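Local coordinates for protein glycoside hydrolase family 81 (Clostridium thermocellum, PDB 6FOP) that probably hydrolyses beta-1,3-glucans such as laminarin, as a family 81 glycoside hydrolase of the Clostridium thermocellum cellulosome, here deposited as a point mutant, at residues 379-390 with 399-407; 344-355 with 641-651. All blocks are in the same frame, centred on the assembly; numbering follows the deposited sequence.

Interaction 1 (379-390 with 399-407); sequences WFTAKEGETAKL and TLIGYPSSY. With CA (calcium ion), chain C; CA (calcium ion), chain D; ACT (acetate ion), chain X.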
loop_
_atom_site.group_PDB
_atom_site.type_symbol
_atom_site.label_atom_id
_atom_site.label_comp_id
_atom_site.label_asym_id
_atom_site.label_seq_id
_atom_site.Cartn_x
_atom_site.Cartn_y
_atom_site.Cartn_z
ATOM N N TRP A 379 -6.383 -7.943 24.732
ATOM C CA TRP A 379 -5.394 -8.104 23.667
ATOM C C TRP A 379 -4.113 -7.364 23.973
ATOM O O TRP A 379 -3.037 -7.844 23.606
ATOM C CB TRP A 379 -5.964 -7.685 22.305
ATOM C CG TRP A 379 -6.808 -8.742 21.627
ATOM C CD1 TRP A 379 -8.176 -8.876 21.663
ATOM C CD2 TRP A 379 -6.339 -9.809 20.807
ATOM N NE1 TRP A 379 -8.562 -9.943 20.921
ATOM C CE2 TRP A 379 -7.453 -10.526 20.365
ATOM C CE3 TRP A 379 -5.069 -10.209 20.380
ATOM C CZ2 TRP A 379 -7.332 -11.654 19.542
ATOM C CZ3 TRP A 379 -4.953 -11.305 19.579
ATOM C CH2 TRP A 379 -6.067 -12.007 19.144
ATOM N N PHE A 380 -4.220 -6.175 24.587
ATOM C CA PHE A 380 -3.079 -5.317 24.863
ATOM C C PHE A 380 -2.344 -5.641 26.157
ATOM O O PHE A 380 -1.485 -4.863 26.578
ATOM C CB PHE A 380 -3.484 -3.818 24.835
ATOM C CG PHE A 380 -3.946 -3.300 23.503
ATOM C CD1 PHE A 380 -3.597 -3.915 22.297
ATOM C CD2 PHE A 380 -4.714 -2.145 23.450
ATOM C CE1 PHE A 380 -4.015 -3.393 21.082
ATOM C CE2 PHE A 380 -5.121 -1.622 22.249
ATOM C CZ PHE A 380 -4.774 -2.251 21.057
ATOM N N THR A 381 -2.665 -6.800 26.753
ATOM C CA THR A 381 -1.973 -7.317 27.928
ATOM C C THR A 381 -1.578 -8.780 27.672
ATOM O O THR A 381 -2.412 -9.598 27.309
ATOM C CB THR A 381 -2.906 -7.268 29.155
ATOM O OG1 THR A 381 -3.391 -5.926 29.327
ATOM C CG2 THR A 381 -2.170 -7.698 30.401
ATOM N N ALA A 382 -0.299 -9.091 27.830
ATOM C CA ALA A 382 0.206 -10.454 27.685
ATOM C C ALA A 382 0.467 -11.011 29.073
ATOM O O ALA A 382 1.469 -10.685 29.711
ATOM C CB ALA A 382 1.497 -10.460 26.841
ATOM N N LYS A 383 -0.456 -11.830 29.557
ATOM C CA LYS A 383 -0.325 -12.444 30.882
ATOM C C LYS A 383 0.539 -13.707 30.826
ATOM O O LYS A 383 0.585 -14.389 29.814
ATOM C CB LYS A 383 -1.705 -12.774 31.458
ATOM C CG LYS A 383 -2.476 -11.542 31.881
ATOM C CD LYS A 383 -3.760 -11.917 32.606
ATOM C CE LYS A 383 -4.416 -10.683 33.208
ATOM N NZ LYS A 383 -5.677 -11.032 33.916
ATOM N N GLU A 384 1.226 -14.014 31.918
ATOM C CA GLU A 384 2.022 -15.239 32.006
ATOM C C GLU A 384 1.172 -16.489 31.778
ATOM O O GLU A 384 0.138 -16.665 32.415
ATOM C CB GLU A 384 2.728 -15.318 33.361
ATOM C CG GLU A 384 3.659 -16.518 33.490
ATOM C CD GLU A 384 4.648 -16.389 34.630
ATOM O OE1 GLU A 384 4.429 -15.555 35.545
ATOM O OE2 GLU A 384 5.650 -17.135 34.601
ATOM N N GLY A 385 1.586 -17.327 30.828
ATOM C CA GLY A 385 0.842 -18.536 30.484
ATOM C C GLY A 385 -0.387 -18.331 29.623
ATOM O O GLY A 385 -1.065 -19.308 29.294
ATOM N N GLU A 386 -0.685 -17.087 29.237
ATOM C CA GLU A 386 -1.844 -16.816 28.394
ATOM C C GLU A 386 -1.512 -17.290 26.987
ATOM O O GLU A 386 -0.394 -17.083 26.522
ATOM C CB GLU A 386 -2.166 -15.324 28.397
ATOM C CG GLU A 386 -3.504 -14.969 27.793
ATOM C CD GLU A 386 -3.805 -13.473 27.818
ATOM O OE1 GLU A 386 -2.859 -12.646 27.802
ATOM O OE2 GLU A 386 -4.999 -13.094 27.792
ATOM N N THR A 387 -2.452 -17.944 26.319
ATOM C CA THR A 387 -2.205 -18.449 24.968
ATOM C C THR A 387 -3.029 -17.803 23.880
ATOM O O THR A 387 -2.763 -18.033 22.684
ATOM C CB THR A 387 -2.460 -19.952 24.910
ATOM O OG1 THR A 387 -3.790 -20.219 25.349
ATOM C CG2 THR A 387 -1.469 -20.684 25.801
ATOM N N ALA A 388 -4.024 -17.008 24.266
ATOM C CA ALA A 388 -4.843 -16.284 23.314
ATOM C C ALA A 388 -5.081 -14.872 23.811
ATOM O O ALA A 388 -5.128 -14.628 25.007
ATOM C CB ALA A 388 -6.171 -16.984 23.120
ATOM N N LYS A 389 -5.222 -13.966 22.858
ATOM C CA LYS A 389 -5.491 -12.570 23.089
ATOM C C LYS A 389 -4.285 -11.913 23.742
ATOM O O LYS A 389 -4.322 -11.428 24.861
ATOM C CB LYS A 389 -6.808 -12.298 23.849
ATOM C CG LYS A 389 -8.026 -12.937 23.226
ATOM C CD LYS A 389 -9.288 -12.569 24.007
ATOM C CE LYS A 389 -10.535 -13.048 23.283
ATOM N NZ LYS A 389 -10.567 -14.524 23.074
ATOM N N LEU A 390 -3.216 -11.886 22.953
ATOM C CA LEU A 390 -1.951 -11.287 23.370
ATOM C C LEU A 390 -1.130 -10.984 22.129
ATOM O O LEU A 390 -1.377 -11.554 21.044
ATOM C CB LEU A 390 -1.157 -12.216 24.313
ATOM C CG LEU A 390 -0.773 -13.554 23.649
ATOM C CD1 LEU A 390 0.662 -13.571 23.142
ATOM C CD2 LEU A 390 -1.096 -14.763 24.463
ATOM N N THR A 399 8.877 -7.605 14.700
ATOM C CA THR A 399 7.452 -7.519 14.366
ATOM C C THR A 399 6.626 -7.929 15.561
ATOM O O THR A 399 7.045 -8.798 16.335
ATOM C CB THR A 399 7.107 -8.372 13.097
ATOM O OG1 THR A 399 5.711 -8.241 12.772
ATOM C CG2 THR A 399 7.409 -9.831 13.297
ATOM N N LEU A 400 5.445 -7.324 15.676
ATOM C CA LEU A 400 4.443 -7.714 16.670
ATOM C C LEU A 400 3.400 -8.613 16.020
ATOM O O LEU A 400 2.781 -8.205 15.034
ATOM C CB LEU A 400 3.777 -6.449 17.212
ATOM C CG LEU A 400 3.189 -6.516 18.588
ATOM C CD1 LEU A 400 4.287 -6.646 19.673
ATOM C CD2 LEU A 400 2.280 -5.306 18.820
ATOM N N ILE A 401 3.211 -9.801 16.593
ATOM C CA ILE A 401 2.305 -10.818 16.070
ATOM C C ILE A 401 1.256 -11.075 17.135
ATOM O O ILE A 401 1.581 -11.386 18.277
ATOM C CB ILE A 401 3.044 -12.141 15.745
ATOM C CG1 ILE A 401 4.185 -11.889 14.724
ATOM C CG2 ILE A 401 2.070 -13.218 15.270
ATOM C CD1 ILE A 401 5.163 -13.038 14.631
ATOM N N GLY A 402 -0.011 -10.976 16.760
ATOM C CA GLY A 402 -1.084 -11.329 17.678
ATOM C C GLY A 402 -1.419 -12.807 17.603
ATOM O O GLY A 402 -1.441 -13.397 16.502
ATOM N N TYR A 403 -1.738 -13.402 18.751
ATOM C CA TYR A 403 -2.160 -14.820 18.821
ATOM C C TYR A 403 -3.538 -14.906 19.468
ATOM O O TYR A 403 -3.737 -14.262 20.493
ATOM C CB TYR A 403 -1.162 -15.694 19.568
ATOM C CG TYR A 403 0.160 -15.820 18.830
ATOM C CD1 TYR A 403 0.247 -16.490 17.603
ATOM C CD2 TYR A 403 1.304 -15.232 19.323
ATOM C CE1 TYR A 403 1.454 -16.557 16.908
ATOM C CE2 TYR A 403 2.508 -15.313 18.646
ATOM C CZ TYR A 403 2.576 -15.983 17.448
ATOM O OH TYR A 403 3.808 -16.029 16.816
ATOM N N PRO A 404 -4.471 -15.687 18.906
ATOM C CA PRO A 404 -4.265 -16.553 17.728
ATOM C C PRO A 404 -4.144 -15.796 16.403
ATOM O O PRO A 404 -4.743 -14.731 16.209
ATOM C CB PRO A 404 -5.509 -17.452 17.695
ATOM C CG PRO A 404 -6.334 -17.073 18.864
ATOM C CD PRO A 404 -5.808 -15.856 19.513
ATOM N N SER A 405 -3.295 -16.347 15.539
ATOM C CA SER A 405 -3.007 -15.768 14.236
ATOM C C SER A 405 -3.930 -16.363 13.196
ATOM O O SER A 405 -4.681 -17.324 13.480
ATOM C CB SER A 405 -1.580 -16.130 13.860
ATOM O OG SER A 405 -1.443 -17.534 13.852
ATOM N N SER A 406 -3.867 -15.819 11.992
ATOM C CA SER A 406 -4.621 -16.424 10.893
ATOM C C SER A 406 -4.065 -15.986 9.548
ATOM O O SER A 406 -3.441 -14.907 9.433
ATOM C CB SER A 406 -6.111 -16.115 10.996
ATOM O OG SER A 406 -6.314 -14.719 10.997
ATOM N N TYR A 407 -4.322 -16.818 8.541
ATOM C CA TYR A 407 -3.953 -16.548 7.153
ATOM C C TYR A 407 -2.468 -16.158 6.999
ATOM O O TYR A 407 -2.128 -15.336 6.164
ATOM C CB TYR A 407 -4.884 -15.475 6.579
ATOM C CG TYR A 407 -6.366 -15.797 6.752
ATOM C CD1 TYR A 407 -6.999 -16.736 5.948
ATOM C CD2 TYR A 407 -7.120 -15.181 7.741
ATOM C CE1 TYR A 407 -8.347 -17.039 6.082
ATOM C CE2 TYR A 407 -8.461 -15.476 7.895
ATOM C CZ TYR A 407 -9.070 -16.404 7.075
ATOM O OH TYR A 407 -10.391 -16.684 7.247
HETATM CA CA CA C . -4.402 -10.830 27.124
HETATM CA CA CA D . -7.301 -13.085 28.302
HETATM C C ACT X . -6.796 -21.935 23.981
HETATM O O ACT X . -7.426 -22.656 23.152
HETATM O OXT ACT X . -6.362 -20.791 23.704
HETATM C CH3 ACT X . -6.556 -22.464 25.367
HETATM O O HOH W 1 -7.272 -14.584 26.692
HETATM O O HOH W 2 -9.342 -13.934 28.965
HETATM O O HOH W 3 -7.176 -11.716 30.233
HETATM O O HOH W 4 -6.671 -14.657 30.019
#
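Strand pairing joins the calcium-binding loop 379-390, which follows helix 362-379, to strand 399-403, the second arm of a two-stranded antiparallel hairpin. Leu390 and Tyr403 form a hydrogen-bonded pair: Tyr403 N gives a nearly straight bond of 3.0 Å to Leu390 O. In return Tyr403 O takes Lys389 N at 2.8 Å, in the carbonyl plane, and Leu390 N only weakly, so Lys389 and Leu390 together face one residue, a G1 beta bulge. At this bulge Lys389 O turns to the first calcium ion, 2.3 Å away, which Thr381 O and both carboxylate oxygens of Glu386 also bind. Glu386 OE2 bridges to the second calcium, and Asp378 contributes to both sites. With CG anti to the backbone N (chi1 -168°) and the chain extended beyond it, Glu386 reaches between the ions; its OE1 also accepts from Lys383 N across a type II turn. The Trp379 indole packs against the bulge, Lys389 CA over one face and Gly402 CA at its edge; CZ3 comes obliquely to 3.3 Å from Tyr403 O, and CH2 lies 3.9 Å from Pro404 CD. Ala388 CB lies 3.8 Å from that CD, which is bonded to the nitrogen of the cis peptide.

Interaction 2 (344-355 with 641-651); sequences KHLGKLSCALPI and EDGESKAHTYH
Lys344 and Lys348 of helix 339-359 reach across to the turn 641-644, and Cys351 and Ile355, further along the same helix face, pack on helix 646-659. The contact belongs to the (alpha/alpha)6 barrel-like C-terminal domain of family 81; the two helical segments cross at 60°, with axes 9.0 Å apart. Lys344 NZ forms a salt bridge with Glu641 OE2 (2.8 Å, the position of NZ being less sure), bends at chi3 and chi4 bringing it round to the carboxylate. The other oxygen, Glu641 OE1, accepts from Gly643 N from above the carboxylate plane, within a type I turn. Lys348 NZ donates to Asp642 O at 3.1 Å, tilted from the carbonyl plane, and to a water that in turn donates to Glu644 O. Two further waters bridge the segments: one donates to two backbone carbonyls, Lys344 O and Gly643 O, the other donates to Lys348 O and hydrogen-bonds the side-chain hydroxyl Ser645 OG. Ser645 is the N-cap of helix 646-659, its OG accepting from His648 N at 3.0 Å. Glu644 OE1 has two donors, Ser645 N on the anti side and His648 ND1 on the syn lone pair, the latter at 2.9 Å and in the imidazole plane; the first helps hold the carboxylate, the second fixes the ring's rotation. Helix 615-622 packs against the Glu644 side chain. Cys351 CB lies over one face of the His648 ring, with SG also over the face. His651, whose NE2 is hydrogen-bonded to Gln358, turns a face to Ile355. CG1, anti to the carbonyl carbon (chi1 -59°), carries the CG1-CD1 arm of Ile355 over that imidazole, with CG1 3.6 Å from the ring centroid and 5° off its normal, while CD1 lies 3.6 Å from His651 CG.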
loop_
_atom_site.group_PDB
_atom_site.type_symbol
_atom_site.label_atom_id
_atom_site.label_comp_id
_atom_site.label_asym_id
_atom_site.label_seq_id
_atom_site.Cartn_x
_atom_site.Cartn_y
_atom_site.Cartn_z
ATOM N N LYS A 344 -12.501 -7.961 12.563
ATOM C CA LYS A 344 -13.750 -7.708 11.833
ATOM C C LYS A 344 -14.901 -7.375 12.794
ATOM O O LYS A 344 -15.684 -6.473 12.531
ATOM C CB LYS A 344 -14.165 -8.882 10.931
ATOM C CG LYS A 344 -13.360 -8.978 9.629
ATOM C CD LYS A 344 -13.824 -10.064 8.699
ATOM C CE LYS A 344 -15.181 -9.859 8.060
ATOM N NZ LYS A 344 -15.250 -8.900 6.918
ATOM N N HIS A 345 -14.969 -8.110 13.907
ATOM C CA HIS A 345 -16.000 -7.857 14.900
ATOM C C HIS A 345 -15.827 -6.475 15.541
ATOM O O HIS A 345 -16.794 -5.734 15.713
ATOM C CB HIS A 345 -15.985 -8.968 15.941
ATOM C CG HIS A 345 -17.030 -8.817 16.990
ATOM N ND1 HIS A 345 -18.343 -9.141 16.766
ATOM C CD2 HIS A 345 -16.965 -8.358 18.261
ATOM C CE1 HIS A 345 -19.043 -8.885 17.850
ATOM N NE2 HIS A 345 -18.235 -8.411 18.772
ATOM N N LEU A 346 -14.594 -6.134 15.914
ATOM C CA LEU A 346 -14.318 -4.813 16.494
ATOM C C LEU A 346 -14.684 -3.682 15.524
ATOM O O LEU A 346 -15.201 -2.643 15.937
ATOM C CB LEU A 346 -12.862 -4.670 16.887
ATOM C CG LEU A 346 -12.457 -5.444 18.134
ATOM C CD1 LEU A 346 -10.930 -5.368 18.303
ATOM C CD2 LEU A 346 -13.153 -4.919 19.393
ATOM N N GLY A 347 -14.468 -3.904 14.220
ATOM C CA GLY A 347 -14.860 -2.908 13.229
ATOM C C GLY A 347 -16.386 -2.726 13.175
ATOM O O GLY A 347 -16.892 -1.612 13.072
ATOM N N LYS A 348 -17.106 -3.848 13.231
ATOM C CA LYS A 348 -18.569 -3.840 13.258
ATOM C C LYS A 348 -19.065 -2.990 14.449
ATOM O O LYS A 348 -19.952 -2.140 14.281
ATOM C CB LYS A 348 -19.080 -5.273 13.333
ATOM C CG LYS A 348 -20.578 -5.364 13.313
ATOM C CD LYS A 348 -21.103 -6.754 13.067
ATOM C CE LYS A 348 -20.569 -7.848 13.892
ATOM N NZ LYS A 348 -21.165 -9.123 13.333
ATOM N N LEU A 349 -18.491 -3.225 15.630
ATOM C CA LEU A 349 -18.892 -2.420 16.802
ATOM C C LEU A 349 -18.528 -0.932 16.641
ATOM O O LEU A 349 -19.289 -0.038 17.017
ATOM C CB LEU A 349 -18.321 -2.967 18.082
ATOM C CG LEU A 349 -18.707 -4.413 18.421
ATOM C CD1 LEU A 349 -18.282 -4.753 19.827
ATOM C CD2 LEU A 349 -20.143 -4.776 18.222
ATOM N N SER A 350 -17.340 -0.688 16.084
ATOM C CA SER A 350 -16.857 0.672 15.857
ATOM C C SER A 350 -17.756 1.498 14.962
ATOM O O SER A 350 -17.885 2.721 15.155
ATOM C CB SER A 350 -15.455 0.636 15.245
ATOM O OG SER A 350 -14.511 0.015 16.088
ATOM N N CYS A 351 -18.351 0.830 13.967
ATOM C CA CYS A 351 -19.256 1.477 13.043
ATOM C C CYS A 351 -20.693 1.624 13.590
ATOM O O CYS A 351 -21.404 2.545 13.199
ATOM C CB CYS A 351 -19.238 0.755 11.693
ATOM S SG CYS A 351 -17.690 0.904 10.793
ATOM N N ALA A 352 -21.091 0.751 14.510
ATOM C CA ALA A 352 -22.450 0.834 15.087
ATOM C C ALA A 352 -22.530 1.761 16.288
ATOM O O ALA A 352 -23.592 2.317 16.581
ATOM C CB ALA A 352 -22.916 -0.539 15.477
ATOM N N LEU A 353 -21.422 1.909 17.014
ATOM C CA LEU A 353 -21.394 2.693 18.249
ATOM C C LEU A 353 -21.995 4.099 18.100
ATOM O O LEU A 353 -22.891 4.474 18.879
ATOM C CB LEU A 353 -19.960 2.734 18.785
ATOM C CG LEU A 353 -19.697 3.625 19.986
ATOM C CD1 LEU A 353 -20.594 3.274 21.182
ATOM C CD2 LEU A 353 -18.230 3.577 20.372
ATOM N N PRO A 354 -21.544 4.885 17.117
ATOM C CA PRO A 354 -22.098 6.240 17.006
ATOM C C PRO A 354 -23.594 6.257 16.673
ATOM O O PRO A 354 -24.288 7.237 17.015
ATOM C CB PRO A 354 -21.281 6.875 15.881
ATOM C CG PRO A 354 -20.695 5.736 15.151
ATOM C CD PRO A 354 -20.460 4.663 16.155
ATOM N N ILE A 355 -24.073 5.219 15.982
ATOM C CA ILE A 355 -25.488 5.146 15.631
ATOM C C ILE A 355 -26.300 4.953 16.921
ATOM O O ILE A 355 -27.334 5.616 17.129
ATOM C CB ILE A 355 -25.741 4.042 14.595
ATOM C CG1 ILE A 355 -24.913 4.315 13.327
ATOM C CG2 ILE A 355 -27.228 3.925 14.272
ATOM C CD1 ILE A 355 -24.876 3.183 12.323
ATOM N N GLU A 641 -23.040 -9.290 5.731
ATOM C CA GLU A 641 -21.657 -9.705 5.689
ATOM C C GLU A 641 -21.091 -9.658 7.126
ATOM O O GLU A 641 -21.509 -8.832 7.948
ATOM C CB GLU A 641 -20.871 -8.851 4.693
ATOM C CG GLU A 641 -19.477 -9.384 4.385
ATOM C CD GLU A 641 -18.415 -9.047 5.406
ATOM O OE1 GLU A 641 -18.549 -8.009 6.075
ATOM O OE2 GLU A 641 -17.456 -9.854 5.551
ATOM N N ASP A 642 -20.193 -10.577 7.472
ATOM C CA ASP A 642 -19.823 -10.721 8.878
ATOM C C ASP A 642 -19.237 -9.476 9.580
ATOM O O ASP A 642 -19.346 -9.346 10.808
ATOM C CB ASP A 642 -18.828 -11.878 9.033
ATOM C CG ASP A 642 -19.416 -13.226 8.622
ATOM O OD1 ASP A 642 -20.324 -13.733 9.286
ATOM O OD2 ASP A 642 -18.947 -13.799 7.613
ATOM N N GLY A 643 -18.623 -8.573 8.816
ATOM C CA GLY A 643 -18.111 -7.346 9.357
ATOM C C GLY A 643 -19.086 -6.175 9.360
ATOM O O GLY A 643 -18.725 -5.078 9.792
ATOM N N GLU A 644 -20.304 -6.411 8.869
ATOM C CA GLU A 644 -21.311 -5.371 8.708
ATOM C C GLU A 644 -22.494 -5.610 9.676
ATOM O O GLU A 644 -22.611 -6.663 10.291
ATOM C CB GLU A 644 -21.854 -5.414 7.276
ATOM C CG GLU A 644 -21.349 -4.343 6.393
ATOM C CD GLU A 644 -21.528 -2.917 6.925
ATOM O OE1 GLU A 644 -22.410 -2.556 7.758
ATOM O OE2 GLU A 644 -20.752 -2.114 6.472
ATOM N N SER A 645 -23.345 -4.592 9.779
ATOM C CA SER A 645 -24.582 -4.711 10.547
ATOM C C SER A 645 -25.712 -4.091 9.758
ATOM O O SER A 645 -25.510 -3.155 8.990
ATOM C CB SER A 645 -24.444 -4.021 11.914
ATOM O OG SER A 645 -24.265 -2.623 11.840
ATOM N N LYS A 646 -26.932 -4.566 10.014
ATOM C CA LYS A 646 -28.094 -3.933 9.424
ATOM C C LYS A 646 -28.140 -2.445 9.791
ATOM O O LYS A 646 -28.442 -1.595 8.948
ATOM C CB LYS A 646 -29.394 -4.597 9.889
ATOM C CG LYS A 646 -29.509 -6.056 9.466
ATOM C CD LYS A 646 -30.807 -6.715 9.885
ATOM C CE LYS A 646 -30.720 -8.196 9.595
ATOM N NZ LYS A 646 -32.025 -8.904 9.709
ATOM N N ALA A 647 -27.851 -2.133 11.064
ATOM C CA ALA A 647 -27.910 -0.744 11.503
ATOM C C ALA A 647 -26.954 0.124 10.686
ATOM O O ALA A 647 -27.332 1.175 10.176
ATOM C CB ALA A 647 -27.574 -0.644 12.974
ATOM N N HIS A 648 -25.699 -0.308 10.567
ATOM C CA HIS A 648 -24.710 0.524 9.863
ATOM C C HIS A 648 -25.007 0.623 8.357
ATOM O O HIS A 648 -24.903 1.716 7.779
ATOM C CB HIS A 648 -23.320 -0.039 10.108
ATOM C CG HIS A 648 -22.231 0.683 9.393
ATOM N ND1 HIS A 648 -21.532 0.102 8.364
ATOM C CD2 HIS A 648 -21.774 1.949 9.494
ATOM C CE1 HIS A 648 -20.633 0.952 7.918
ATOM N NE2 HIS A 648 -20.753 2.079 8.582
ATOM N N THR A 649 -25.408 -0.499 7.746
ATOM C CA THR A 649 -25.744 -0.510 6.311
ATOM C C THR A 649 -26.895 0.426 6.017
ATOM O O THR A 649 -26.815 1.259 5.107
ATOM C CB THR A 649 -26.073 -1.943 5.860
ATOM O OG1 THR A 649 -24.883 -2.747 5.954
ATOM C CG2 THR A 649 -26.637 -1.987 4.462
ATOM N N TYR A 650 -27.958 0.314 6.818
ATOM C CA TYR A 650 -29.110 1.124 6.528
ATOM C C TYR A 650 -28.920 2.593 6.883
ATOM O O TYR A 650 -29.401 3.464 6.166
ATOM C CB TYR A 650 -30.320 0.537 7.196
ATOM C CG TYR A 650 -31.607 0.972 6.590
ATOM C CD1 TYR A 650 -31.851 0.818 5.230
ATOM C CD2 TYR A 650 -32.610 1.525 7.383
ATOM C CE1 TYR A 650 -33.063 1.202 4.677
ATOM C CE2 TYR A 650 -33.841 1.885 6.845
ATOM C CZ TYR A 650 -34.048 1.742 5.485
ATOM O OH TYR A 650 -35.233 2.092 4.901
ATOM N N HIS A 651 -28.129 2.864 7.927
ATOM C CA HIS A 651 -27.747 4.239 8.296
ATOM C C HIS A 651 -26.926 4.897 7.182
ATOM O O HIS A 651 -27.148 6.059 6.844
ATOM C CB HIS A 651 -26.990 4.167 9.605
ATOM C CG HIS A 651 -26.527 5.474 10.160
ATOM N ND1 HIS A 651 -25.272 5.985 9.910
ATOM C CD2 HIS A 651 -27.086 6.294 11.084
ATOM C CE1 HIS A 651 -25.099 7.076 10.621
ATOM N NE2 HIS A 651 -26.180 7.280 11.353
HETATM O O HOH W 5 -15.956 -4.981 10.156
HETATM O O HOH W 6 -21.584 -2.054 12.009
HETATM O O HOH W 7 -22.837 -9.264 11.034
#

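Both contacts lie within the family 81 C-terminal domain, their centres about 25 Å apart and their nearest atoms about 6 Å apart without touching. Along the chain the order is 344-355, 379-390, 399-407 and 641-651, so interaction 1 is nested inside the loop closed by interaction 2. Helices 339-359 and 362-379 follow each other directly, and the second leads into the calcium loop. Interaction 1 is local, closing a hairpin across an eight-residue gap, whereas interaction 2 brings together parts 286 residues apart. Interaction 2 thus joins helices distant in sequence within the barrel, while interaction 1 holds a calcium-bound hairpin at the end of the next helix.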